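Local coordinates for protein immunomodulatory active chitinase (Trichuris suis, PDB 6G9C) that probably hydrolyses and binds chitin, as a helminth glycosyl hydrolase family 18 chitinase with immunomodulatory activity, at residues Cys315-Ser320 with Gln340-Asp345; Asp74-Asp79 with Thr116-Lys121. One frame throughout, in Å; residues are numbered along the deposited sequence.

Contact 1 (Cys315-Ser320 with Gln340-Asp345); sequences CQKLSS and QWFSYD
K317 lays the methylene end of its chain against the ring of F342: CE is 4.1 Å from F342 CZ, and CD is 4.1 Å from F342 CE1. The two side chains cross at about a right angle, the lysine meeting the ring obliquely at CE1 and CZ. Its chain runs straight through chi2 and chi3, then bends at chi4 (-53°), which turns NZ aside to a hydrogen bond with Q337 OE1 while the hydrocarbon stays against the phenylalanine. One helical residue further on, L318 sends CD1 to 4.3 Å from Y344 OH, a looser touch at the far end of the phenol. Helix 311-319 is thereby packed beside strand 340-343 in the small alpha+beta insertion that class II family 18 chitinases carry on the barrel. This strand lies between 332-337 and 268-281, antiparallel to both, and L335 of the first touches L318 and Y344 alike. R324 of strand 323-327, the hairpin partner of 332-337, touches both as well. The Y344 ring is turned so that F342 O lies at its edge, in the ring plane. On the helix, C315 O takes two donors from opposite faces of its carbonyl plane, S319 N at 3.0 Å and S319 OG at 3.2 Å; the hydroxyl lies 33° out of that plane, at a C=O...OG angle of 142°. C315 itself is tied through SG to C380, a disulfide that fastens the start of the last turn of this helix to the chain beyond the barrel's final strand.

Contact 2 (Asp74-Asp79 with Thr116-Lys121); sequences DDFTVD and TATFKK
The tight turn that closes the hairpin of strands 64-72 and 78-79 here meets the short helix 117-122, which follows barrel strand 104-110. F76, at the corner of the turn, makes most of the contact. Its ring reaches T118 and K121, which lie nearly one helical turn apart. T118 CG2 comes in at the ring edge, near its plane, 4.1 Å from F76 CD1. K121 approaches obliquely instead: its CB is 3.9 Å from F76 CE1 and 4.0 Å from F76 CZ, and the two side chains cross at about a right angle. Beyond CG the lysine is extended and carries its ammonium group away from the ring, so that CB and the backbone carbon of K121 make the contact. With T118 chi1 at -51°, the methyl is anti to the backbone N and the hydroxyl beside it; OG1 then faces D74, but at 4.2 Å from D74 OD1 the two oxygens merely lie near each other. F76 gets its position from the backbone, whose phi is positive (83°) after D74 and D75 adopt the angles of a type I turn. An Asx turn braces the next step: D75 OD1 accepts T77 N at 3.0 Å, from above the carboxylate plane, and T77 OG1 at 2.7 Å on the syn side. Around this surface patch, N128 of helix 126-142 also touches F76, and L72 touches T118. From helix 117-122 the buried F119, whose CB points away from the turn, stacks on W152, part of the DWE sequence characteristic of family 18. Loops after neighbouring parallel strands leaning together in this way are typical of the C-terminal end of a TIM barrel.

Contact 2 is complete well before contact 1 begins along the chain, and the two lie on opposite sides of the chain's centre, each about 21 Å from it. Their centres are 38 Å apart and their nearest atoms about 24 Å apart, so they do not touch. Contact 2 joins the excursions after barrel strands 64-72 and 104-110; contact 1 belongs to the insertion entered from strand 268-281, which also pairs within the barrel. Both reach the strands of the family 18 barrel, contact 1 through 268-281 and contact 2 through 64-72 and 104-110. Neither contact is touched by the second chain of the assembly; each lies within a single subunit.

Contact 1 (Cys315-Ser320 with Gln340-Asp345)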
# COMPACT_ATOMS: atom_id res chain seq x y z
N CYS A 315 29.63 -19.33 3.27
CA CYS A 315 29.50 -20.24 2.14
C CYS A 315 30.66 -20.09 1.17
O CYS A 315 31.21 -21.09 0.68
CB CYS A 315 28.17 -19.99 1.43
SG CYS A 315 26.78 -20.79 2.24
N GLN A 316 31.05 -18.84 0.88
CA GLN A 316 32.19 -18.59 0.00
C GLN A 316 33.46 -19.22 0.56
O GLN A 316 34.26 -19.78 -0.19
CB GLN A 316 32.36 -17.08 -0.19
CG GLN A 316 33.33 -16.64 -1.28
CD GLN A 316 33.09 -15.20 -1.74
OE1 GLN A 316 32.61 -14.95 -2.84
NE2 GLN A 316 33.44 -14.24 -0.87
N LYS A 317 33.66 -19.15 1.88
CA LYS A 317 34.86 -19.74 2.46
C LYS A 317 34.79 -21.27 2.50
O LYS A 317 35.81 -21.94 2.32
CB LYS A 317 35.10 -19.18 3.87
CG LYS A 317 35.51 -17.71 3.87
CD LYS A 317 35.82 -17.23 5.27
CE LYS A 317 36.36 -15.81 5.26
NZ LYS A 317 37.52 -15.68 4.33
N LEU A 318 33.60 -21.83 2.71
CA LEU A 318 33.45 -23.28 2.60
C LEU A 318 33.82 -23.77 1.20
O LEU A 318 34.47 -24.81 1.05
CB LEU A 318 32.01 -23.67 2.94
CG LEU A 318 31.71 -23.65 4.44
CD1 LEU A 318 30.23 -23.85 4.70
CD2 LEU A 318 32.54 -24.72 5.11
N SER A 319 33.42 -23.03 0.17
CA SER A 319 33.82 -23.38 -1.19
C SER A 319 35.33 -23.31 -1.37
O SER A 319 35.89 -24.06 -2.17
CB SER A 319 33.13 -22.46 -2.19
OG SER A 319 31.73 -22.56 -2.07
N SER A 320 36.00 -22.43 -0.63
CA SER A 320 37.44 -22.26 -0.72
C SER A 320 38.21 -23.21 0.19
O SER A 320 39.42 -23.07 0.34
CB SER A 320 37.83 -20.82 -0.38
OG SER A 320 37.25 -19.91 -1.30
N GLN A 340 41.92 -17.90 10.93
CA GLN A 340 40.62 -17.25 11.05
C GLN A 340 39.59 -18.24 11.58
O GLN A 340 39.48 -19.36 11.07
CB GLN A 340 40.18 -16.68 9.70
CG GLN A 340 41.17 -15.70 9.07
CD GLN A 340 41.31 -14.41 9.88
OE1 GLN A 340 40.44 -13.54 9.83
NE2 GLN A 340 42.40 -14.29 10.62
N TRP A 341 38.84 -17.82 12.59
CA TRP A 341 37.93 -18.68 13.33
C TRP A 341 36.61 -17.95 13.51
O TRP A 341 36.60 -16.82 14.02
CB TRP A 341 38.53 -19.04 14.70
CG TRP A 341 37.90 -20.15 15.43
CD1 TRP A 341 38.42 -21.41 15.60
CD2 TRP A 341 36.68 -20.12 16.18
NE1 TRP A 341 37.58 -22.17 16.37
CE2 TRP A 341 36.50 -21.40 16.75
CE3 TRP A 341 35.71 -19.14 16.42
CZ2 TRP A 341 35.40 -21.73 17.54
CZ3 TRP A 341 34.60 -19.47 17.21
CH2 TRP A 341 34.46 -20.76 17.76
N PHE A 342 35.50 -18.57 13.10
CA PHE A 342 34.20 -17.90 13.17
C PHE A 342 33.18 -18.81 13.83
O PHE A 342 33.08 -19.99 13.48
CB PHE A 342 33.67 -17.52 11.79
CG PHE A 342 34.61 -16.71 10.95
CD1 PHE A 342 35.52 -17.33 10.10
CD2 PHE A 342 34.53 -15.32 10.95
CE1 PHE A 342 36.38 -16.58 9.32
CE2 PHE A 342 35.38 -14.57 10.15
CZ PHE A 342 36.30 -15.19 9.34
N SER A 343 32.41 -18.26 14.76
CA SER A 343 31.19 -18.90 15.21
C SER A 343 30.03 -18.33 14.40
O SER A 343 29.93 -17.12 14.24
CB SER A 343 30.98 -18.66 16.70
OG SER A 343 29.62 -18.85 17.06
N TYR A 344 29.17 -19.19 13.88
CA TYR A 344 28.11 -18.69 13.01
C TYR A 344 26.88 -19.57 13.17
O TYR A 344 26.85 -20.46 14.02
CB TYR A 344 28.57 -18.62 11.54
CG TYR A 344 28.82 -19.96 10.86
CD1 TYR A 344 29.94 -20.73 11.17
CD2 TYR A 344 27.94 -20.43 9.88
CE1 TYR A 344 30.17 -21.94 10.53
CE2 TYR A 344 28.17 -21.65 9.24
CZ TYR A 344 29.28 -22.41 9.58
OH TYR A 344 29.51 -23.61 8.93
N ASP A 345 25.85 -19.28 12.38
CA ASP A 345 24.64 -20.09 12.36
C ASP A 345 24.34 -20.54 10.93
O ASP A 345 24.62 -19.83 9.96
CB ASP A 345 23.45 -19.33 12.96
CG ASP A 345 23.40 -19.46 14.48
OD1 ASP A 345 24.09 -18.67 15.16
OD2 ASP A 345 22.70 -20.38 14.98

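Contact 2 (Asp74-Asp79 with Thr116-Lys121)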
# COMPACT_ATOMS: atom_id res chain seq x y z
N ASP A 74 19.03 15.20 18.16
CA ASP A 74 19.38 15.71 19.48
C ASP A 74 18.20 16.38 20.17
O ASP A 74 18.11 16.36 21.40
CB ASP A 74 20.55 16.69 19.36
CG ASP A 74 21.83 16.02 18.93
OD1 ASP A 74 21.85 14.78 18.89
OD2 ASP A 74 22.81 16.73 18.64
N ASP A 75 17.30 16.98 19.40
CA ASP A 75 16.15 17.68 19.98
C ASP A 75 14.97 16.75 20.23
O ASP A 75 13.89 17.24 20.57
CB ASP A 75 15.73 18.85 19.09
CG ASP A 75 15.21 18.42 17.72
OD1 ASP A 75 15.12 17.20 17.45
OD2 ASP A 75 14.88 19.32 16.92
N PHE A 76 15.16 15.44 20.03
CA PHE A 76 14.21 14.35 20.31
C PHE A 76 13.19 14.16 19.20
O PHE A 76 12.23 13.39 19.40
CB PHE A 76 13.47 14.55 21.65
CG PHE A 76 14.38 14.92 22.80
CD1 PHE A 76 15.59 14.26 22.98
CD2 PHE A 76 14.03 15.92 23.69
CE1 PHE A 76 16.43 14.59 24.03
CE2 PHE A 76 14.87 16.26 24.74
CZ PHE A 76 16.07 15.59 24.90
N THR A 77 13.34 14.81 18.05
CA THR A 77 12.46 14.54 16.92
C THR A 77 13.00 13.37 16.08
O THR A 77 14.18 13.01 16.17
CB THR A 77 12.30 15.79 16.05
OG1 THR A 77 13.57 16.18 15.53
CG2 THR A 77 11.69 16.94 16.86
N VAL A 78 12.12 12.78 15.28
CA VAL A 78 12.42 11.59 14.49
C VAL A 78 12.57 11.97 13.02
O VAL A 78 11.83 12.83 12.52
CB VAL A 78 11.34 10.51 14.66
CG1 VAL A 78 11.63 9.29 13.77
CG2 VAL A 78 11.25 10.08 16.11
N ASP A 79 13.51 11.32 12.33
CA ASP A 79 13.73 11.57 10.92
C ASP A 79 14.41 10.37 10.28
O ASP A 79 14.87 9.44 10.96
CB ASP A 79 14.58 12.83 10.71
CG ASP A 79 14.28 13.52 9.39
OD1 ASP A 79 13.50 12.95 8.58
OD2 ASP A 79 14.80 14.63 9.17
N THR A 116 23.24 5.36 23.89
CA THR A 116 22.15 5.65 24.81
C THR A 116 22.02 7.11 25.21
O THR A 116 21.03 7.45 25.87
CB THR A 116 22.29 4.80 26.08
OG1 THR A 116 23.51 5.14 26.75
CG2 THR A 116 22.32 3.30 25.72
N ALA A 117 22.96 7.98 24.82
CA ALA A 117 23.00 9.33 25.38
C ALA A 117 21.69 10.09 25.11
O ALA A 117 21.11 10.68 26.03
CB ALA A 117 24.18 10.11 24.81
N THR A 118 21.24 10.08 23.86
CA THR A 118 20.01 10.81 23.53
C THR A 118 18.78 10.12 24.12
O THR A 118 17.89 10.80 24.64
CB THR A 118 19.87 10.97 22.02
OG1 THR A 118 21.08 11.51 21.49
CG2 THR A 118 18.70 11.91 21.69
N PHE A 119 18.72 8.79 24.04
CA PHE A 119 17.61 8.06 24.66
C PHE A 119 17.46 8.46 26.12
O PHE A 119 16.35 8.75 26.59
CB PHE A 119 17.82 6.55 24.56
CG PHE A 119 17.30 5.93 23.29
CD1 PHE A 119 16.02 6.20 22.83
CD2 PHE A 119 18.10 5.05 22.57
CE1 PHE A 119 15.55 5.61 21.66
CE2 PHE A 119 17.63 4.45 21.40
CZ PHE A 119 16.35 4.73 20.94
N LYS A 120 18.58 8.48 26.86
CA LYS A 120 18.57 8.79 28.29
C LYS A 120 17.96 10.15 28.56
O LYS A 120 17.17 10.32 29.49
CB LYS A 120 19.99 8.72 28.84
CG LYS A 120 20.52 7.33 29.09
CD LYS A 120 21.96 7.38 29.63
CE LYS A 120 22.42 6.00 30.10
NZ LYS A 120 21.85 5.63 31.42
N LYS A 121 18.36 11.16 27.77
CA LYS A 121 17.81 12.50 27.94
C LYS A 121 16.34 12.55 27.53
O LYS A 121 15.51 13.13 28.24
CB LYS A 121 18.62 13.51 27.13
CG LYS A 121 20.06 13.70 27.61
CD LYS A 121 20.74 14.83 26.86
CE LYS A 121 22.24 14.80 27.07
NZ LYS A 121 22.89 16.10 26.72